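Local atomic coordinates of SusD superfamily protein (Parabacteroides distasonis, PDB entry 3OTN), a protein that probably binds carbohydrate or another nutrient at the bacterial outer membrane. Residues 359-368 / 381-392. Numbering follows the deposited sequence. Where two conformers were deposited one is given.
Sequences RYTDVLLMYA and QSIDIVNQIRGR. With EDO (1,2-ethanediol), chain S.
Gln381 crosses Tyr367 of the facing helix at about a right angle, its aliphatic stem lying against the ring. CB is 3.9 Å from Tyr367 CE2. CG, anti to the backbone N, comes closer to the same carbon, and the ring and amide planes are nearly perpendicular, 88° apart. At CG the chain bends, swinging CD and the amide away from the ring to a bound 1,2-ethanediol, probably from the crystallisation liquor: NE2 donates to EDO O1 at 2.9 Å. Glutamine suits the site because two methylenes can pack on an aromatic while the amide stays polar; an alanine here would probably leave Tyr367 CE2 without the CG methylene packed against it and the diol O1 without its NE2 donor. Tyr360 OH hydrogen-bonds the diol's other oxygen, O2, so the small molecule links both helices.

One turn on, branched Ile385 fills the middle: its CG2 lies 3.6 Å from Leu364 CB, and CD1 turns toward Tyr367 CD2. Ile389 meets Leu365 tip to tip, CD1 being 3.5 Å from Leu365 CG. Small side chains suit the closest approach, where the CA atoms of Ala368 and Ser382 come within 4.5 Å; Ser382 OG is hydrogen-bonded to Gln371 OE1. At the far end Arg392, bent at chi3, sends NH2 straight to Thr361 OG1 (2.9 Å, 177°), in its guanidinium plane. Glu248 hydrogen-bonds Thr361 OG1 and salt-bridges Arg359 and Arg392; with Asp417 on Arg392 NH2 and Glu421 on Arg359 NH2, it probably eases the nearness of these cations.

The segments form a helical hairpin, axes 9.1 Å apart at 139°, nearer antiparallel than parallel. Helix 210-225 packs on Leu364, Tyr367 and Gln381, helix 403-418 on Thr361 and Val386; Arg359 ends strand 358-359, and Tyr360's backbone hydrogen-bonds Glu248, just before strand 249-253.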
loop_
_atom_site.group_PDB
_atom_site.type_symbol
_atom_site.label_atom_id
_atom_site.label_comp_id
_atom_site.label_asym_id
_atom_site.label_seq_id
_atom_site.Cartn_x
_atom_site.Cartn_y
_atom_site.Cartn_z
ATOM N N ARG A 359 -6.730 -3.250 -4.633
ATOM C CA ARG A 359 -7.994 -3.012 -5.310
ATOM C C ARG A 359 -7.852 -3.365 -6.796
ATOM O O ARG A 359 -6.767 -3.511 -7.312
ATOM C CB ARG A 359 -8.489 -1.584 -5.104
ATOM C CG ARG A 359 -7.680 -0.470 -5.771
ATOM C CD ARG A 359 -8.327 0.829 -5.419
ATOM N NE ARG A 359 -7.663 2.047 -5.924
ATOM C CZ ARG A 359 -8.091 2.811 -6.932
ATOM N NH1 ARG A 359 -9.169 2.474 -7.641
ATOM N NH2 ARG A 359 -7.452 3.962 -7.224
ATOM N N TYR A 360 -8.972 -3.570 -7.451
ATOM C CA TYR A 360 -8.992 -4.062 -8.831
ATOM C C TYR A 360 -8.246 -3.197 -9.825
ATOM O O TYR A 360 -7.579 -3.735 -10.734
ATOM C CB TYR A 360 -10.445 -4.221 -9.258
ATOM C CG TYR A 360 -10.728 -5.015 -10.505
ATOM C CD1 TYR A 360 -10.164 -6.260 -10.708
ATOM C CD2 TYR A 360 -11.672 -4.565 -11.410
ATOM C CE1 TYR A 360 -10.499 -7.006 -11.813
ATOM C CE2 TYR A 360 -12.014 -5.302 -12.516
ATOM C CZ TYR A 360 -11.432 -6.516 -12.710
ATOM O OH TYR A 360 -11.758 -7.234 -13.809
ATOM N N THR A 361 -8.313 -1.874 -9.674
ATOM C CA THR A 361 -7.550 -0.993 -10.613
ATOM C C THR A 361 -6.049 -1.321 -10.650
ATOM O O THR A 361 -5.456 -1.412 -11.731
ATOM C CB THR A 361 -7.772 0.511 -10.359
ATOM O OG1 THR A 361 -9.139 0.838 -10.601
ATOM C CG2 THR A 361 -6.879 1.385 -11.288
ATOM N N ASP A 362 -5.462 -1.544 -9.476
ATOM C CA ASP A 362 -4.055 -1.926 -9.322
ATOM C C ASP A 362 -3.804 -3.256 -10.030
ATOM O O ASP A 362 -2.856 -3.385 -10.786
ATOM C CB ASP A 362 -3.750 -2.063 -7.824
ATOM C CG ASP A 362 -2.254 -2.221 -7.483
ATOM O OD1 ASP A 362 -1.338 -2.239 -8.362
ATOM O OD2 ASP A 362 -2.007 -2.309 -6.247
ATOM N N VAL A 363 -4.708 -4.208 -9.844
ATOM C CA VAL A 363 -4.540 -5.529 -10.447
ATOM C C VAL A 363 -4.589 -5.426 -11.984
ATOM O O VAL A 363 -3.791 -6.061 -12.648
ATOM C CB VAL A 363 -5.540 -6.552 -9.936
ATOM C CG1 VAL A 363 -5.381 -7.891 -10.707
ATOM C CG2 VAL A 363 -5.353 -6.772 -8.436
ATOM N N LEU A 364 -5.531 -4.658 -12.526
ATOM C CA LEU A 364 -5.605 -4.419 -13.974
ATOM C C LEU A 364 -4.295 -3.810 -14.545
ATOM O O LEU A 364 -3.759 -4.272 -15.569
ATOM C CB LEU A 364 -6.773 -3.492 -14.303
ATOM C CG LEU A 364 -8.207 -3.957 -14.000
ATOM C CD1 LEU A 364 -9.238 -3.027 -14.631
ATOM C CD2 LEU A 364 -8.399 -5.384 -14.479
ATOM N N LEU A 365 -3.768 -2.798 -13.872
ATOM C CA LEU A 365 -2.530 -2.176 -14.340
ATOM C C LEU A 365 -1.336 -3.128 -14.143
ATOM O O LEU A 365 -0.426 -3.118 -14.946
ATOM C CB LEU A 365 -2.307 -0.845 -13.636
ATOM C CG LEU A 365 -3.322 0.236 -14.033
ATOM C CD1 LEU A 365 -3.233 1.405 -13.045
ATOM C CD2 LEU A 365 -3.028 0.716 -15.457
HETATM N N MSE A 366 -1.337 -3.957 -13.091
HETATM C CA MSE A 366 -0.319 -5.018 -12.947
HETATM C C MSE A 366 -0.399 -6.033 -14.071
HETATM O O MSE A 366 0.642 -6.468 -14.548
HETATM C CB MSE A 366 -0.410 -5.718 -11.585
HETATM C CG MSE A 366 0.044 -4.847 -10.435
HETATM SE SE MSE A 366 0.366 -5.934 -8.848
HETATM C CE MSE A 366 -1.419 -6.529 -8.487
ATOM N N TYR A 367 -1.615 -6.387 -14.513
ATOM C CA TYR A 367 -1.750 -7.238 -15.704
ATOM C C TYR A 367 -1.131 -6.582 -16.941
ATOM O O TYR A 367 -0.310 -7.226 -17.618
ATOM C CB TYR A 367 -3.196 -7.662 -16.035
ATOM C CG TYR A 367 -3.237 -8.503 -17.320
ATOM C CD1 TYR A 367 -2.930 -9.860 -17.307
ATOM C CD2 TYR A 367 -3.528 -7.916 -18.551
ATOM C CE1 TYR A 367 -2.914 -10.611 -18.500
ATOM C CE2 TYR A 367 -3.537 -8.655 -19.728
ATOM C CZ TYR A 367 -3.222 -10.007 -19.686
ATOM O OH TYR A 367 -3.221 -10.725 -20.846
ATOM N N ALA A 368 -1.536 -5.343 -17.257
ATOM C CA ALA A 368 -0.989 -4.613 -18.427
ATOM C C ALA A 368 0.541 -4.549 -18.380
ATOM O O ALA A 368 1.201 -4.758 -19.402
ATOM C CB ALA A 368 -1.564 -3.195 -18.549
ATOM N N GLN A 381 -6.443 -6.973 -24.172
ATOM C CA GLN A 381 -6.870 -6.854 -22.777
ATOM C C GLN A 381 -6.147 -5.682 -22.101
ATOM O O GLN A 381 -6.773 -4.901 -21.397
ATOM C CB GLN A 381 -6.602 -8.164 -22.023
ATOM C CG GLN A 381 -6.974 -8.159 -20.535
ATOM C CD GLN A 381 -8.442 -7.893 -20.292
ATOM O OE1 GLN A 381 -9.197 -8.836 -20.165
ATOM N NE2 GLN A 381 -8.861 -6.602 -20.237
ATOM N N SER A 382 -4.850 -5.540 -22.377
ATOM C CA SER A 382 -4.028 -4.467 -21.787
ATOM C C SER A 382 -4.406 -3.126 -22.371
ATOM O O SER A 382 -4.507 -2.145 -21.646
ATOM C CB SER A 382 -2.532 -4.745 -21.996
ATOM O OG SER A 382 -2.128 -5.926 -21.315
ATOM N N ILE A 383 -4.622 -3.089 -23.685
ATOM C CA ILE A 383 -5.077 -1.886 -24.366
ATOM C C ILE A 383 -6.398 -1.424 -23.760
ATOM O O ILE A 383 -6.547 -0.251 -23.431
ATOM C CB ILE A 383 -5.218 -2.103 -25.892
ATOM C CG1 ILE A 383 -3.825 -2.201 -26.538
ATOM C CG2 ILE A 383 -6.037 -0.965 -26.576
ATOM C CD1 ILE A 383 -3.849 -2.668 -27.977
ATOM N N ASP A 384 -7.337 -2.357 -23.595
ATOM C CA ASP A 384 -8.651 -2.033 -23.022
ATOM C C ASP A 384 -8.527 -1.524 -21.572
ATOM O O ASP A 384 -9.241 -0.626 -21.186
ATOM C CB ASP A 384 -9.609 -3.250 -23.084
ATOM C CG ASP A 384 -10.070 -3.584 -24.490
ATOM O OD1 ASP A 384 -9.925 -2.756 -25.414
ATOM O OD2 ASP A 384 -10.592 -4.703 -24.682
ATOM N N ILE A 385 -7.621 -2.094 -20.780
ATOM C CA ILE A 385 -7.405 -1.677 -19.374
ATOM C C ILE A 385 -6.955 -0.203 -19.304
ATOM O O ILE A 385 -7.565 0.601 -18.591
ATOM C CB ILE A 385 -6.388 -2.628 -18.669
ATOM C CG1 ILE A 385 -7.073 -3.946 -18.310
ATOM C CG2 ILE A 385 -5.704 -1.972 -17.423
ATOM C CD1 ILE A 385 -6.097 -5.110 -18.045
ATOM N N VAL A 386 -5.949 0.149 -20.101
ATOM C CA VAL A 386 -5.470 1.518 -20.175
ATOM C C VAL A 386 -6.577 2.471 -20.645
ATOM O O VAL A 386 -6.754 3.542 -20.071
ATOM C CB VAL A 386 -4.199 1.640 -21.067
ATOM C CG1 VAL A 386 -3.898 3.070 -21.380
ATOM C CG2 VAL A 386 -3.004 1.015 -20.335
ATOM N N ASN A 387 -7.358 2.068 -21.644
ATOM C CA ASN A 387 -8.450 2.938 -22.121
ATOM C C ASN A 387 -9.643 3.083 -21.161
ATOM O O ASN A 387 -10.276 4.130 -21.130
ATOM C CB ASN A 387 -8.907 2.500 -23.510
ATOM C CG ASN A 387 -7.862 2.782 -24.580
ATOM O OD1 ASN A 387 -7.022 3.672 -24.439
ATOM N ND2 ASN A 387 -7.918 2.029 -25.657
ATOM N N GLN A 388 -9.931 2.039 -20.381
ATOM C CA GLN A 388 -10.982 2.099 -19.355
ATOM C C GLN A 388 -10.581 3.072 -18.243
ATOM O O GLN A 388 -11.380 3.893 -17.827
ATOM C CB GLN A 388 -11.280 0.699 -18.787
ATOM C CG GLN A 388 -12.005 -0.246 -19.775
ATOM C CD GLN A 388 -11.707 -1.729 -19.507
ATOM O OE1 GLN A 388 -11.058 -2.074 -18.508
ATOM N NE2 GLN A 388 -12.164 -2.608 -20.410
ATOM N N ILE A 389 -9.324 2.982 -17.782
ATOM C CA ILE A 389 -8.800 3.852 -16.710
ATOM C C ILE A 389 -8.731 5.291 -17.174
ATOM O O ILE A 389 -9.161 6.192 -16.477
ATOM C CB ILE A 389 -7.465 3.284 -16.100
ATOM C CG1 ILE A 389 -7.779 1.920 -15.429
ATOM C CG2 ILE A 389 -6.828 4.274 -15.110
ATOM C CD1 ILE A 389 -6.557 1.040 -15.182
ATOM N N ARG A 390 -8.262 5.495 -18.394
ATOM C CA ARG A 390 -8.254 6.806 -19.009
ATOM C C ARG A 390 -9.678 7.357 -19.203
ATOM O O ARG A 390 -9.922 8.517 -18.895
ATOM C CB ARG A 390 -7.476 6.775 -20.339
ATOM C CG ARG A 390 -5.949 6.660 -20.152
ATOM C CD ARG A 390 -5.223 6.508 -21.522
ATOM N NE ARG A 390 -5.473 7.669 -22.349
ATOM C CZ ARG A 390 -4.809 8.833 -22.294
ATOM N NH1 ARG A 390 -3.756 9.034 -21.488
ATOM N NH2 ARG A 390 -5.198 9.819 -23.082
ATOM N N GLY A 391 -10.605 6.515 -19.669
ATOM C CA GLY A 391 -12.021 6.916 -19.877
ATOM C C GLY A 391 -12.731 7.379 -18.605
ATOM O O GLY A 391 -13.445 8.368 -18.617
ATOM N N ARG A 392 -12.529 6.658 -17.504
ATOM C CA ARG A 392 -13.013 7.090 -16.211
ATOM C C ARG A 392 -12.457 8.483 -15.848
ATOM O O ARG A 392 -13.170 9.290 -15.262
ATOM C CB ARG A 392 -12.638 6.069 -15.153
ATOM C CG ARG A 392 -13.085 6.442 -13.758
ATOM C CD ARG A 392 -12.914 5.303 -12.823
ATOM N NE ARG A 392 -11.545 4.816 -12.677
ATOM C CZ ARG A 392 -11.220 3.670 -12.063
ATOM N NH1 ARG A 392 -12.159 2.893 -11.523
ATOM N NH2 ARG A 392 -9.942 3.305 -11.952
HETATM C C1 EDO S . -11.370 -5.953 -18.192
HETATM O O1 EDO S . -11.368 -5.437 -19.528
HETATM C C2 EDO S . -11.772 -4.854 -17.218
HETATM O O2 EDO S . -12.475 -5.435 -16.111
#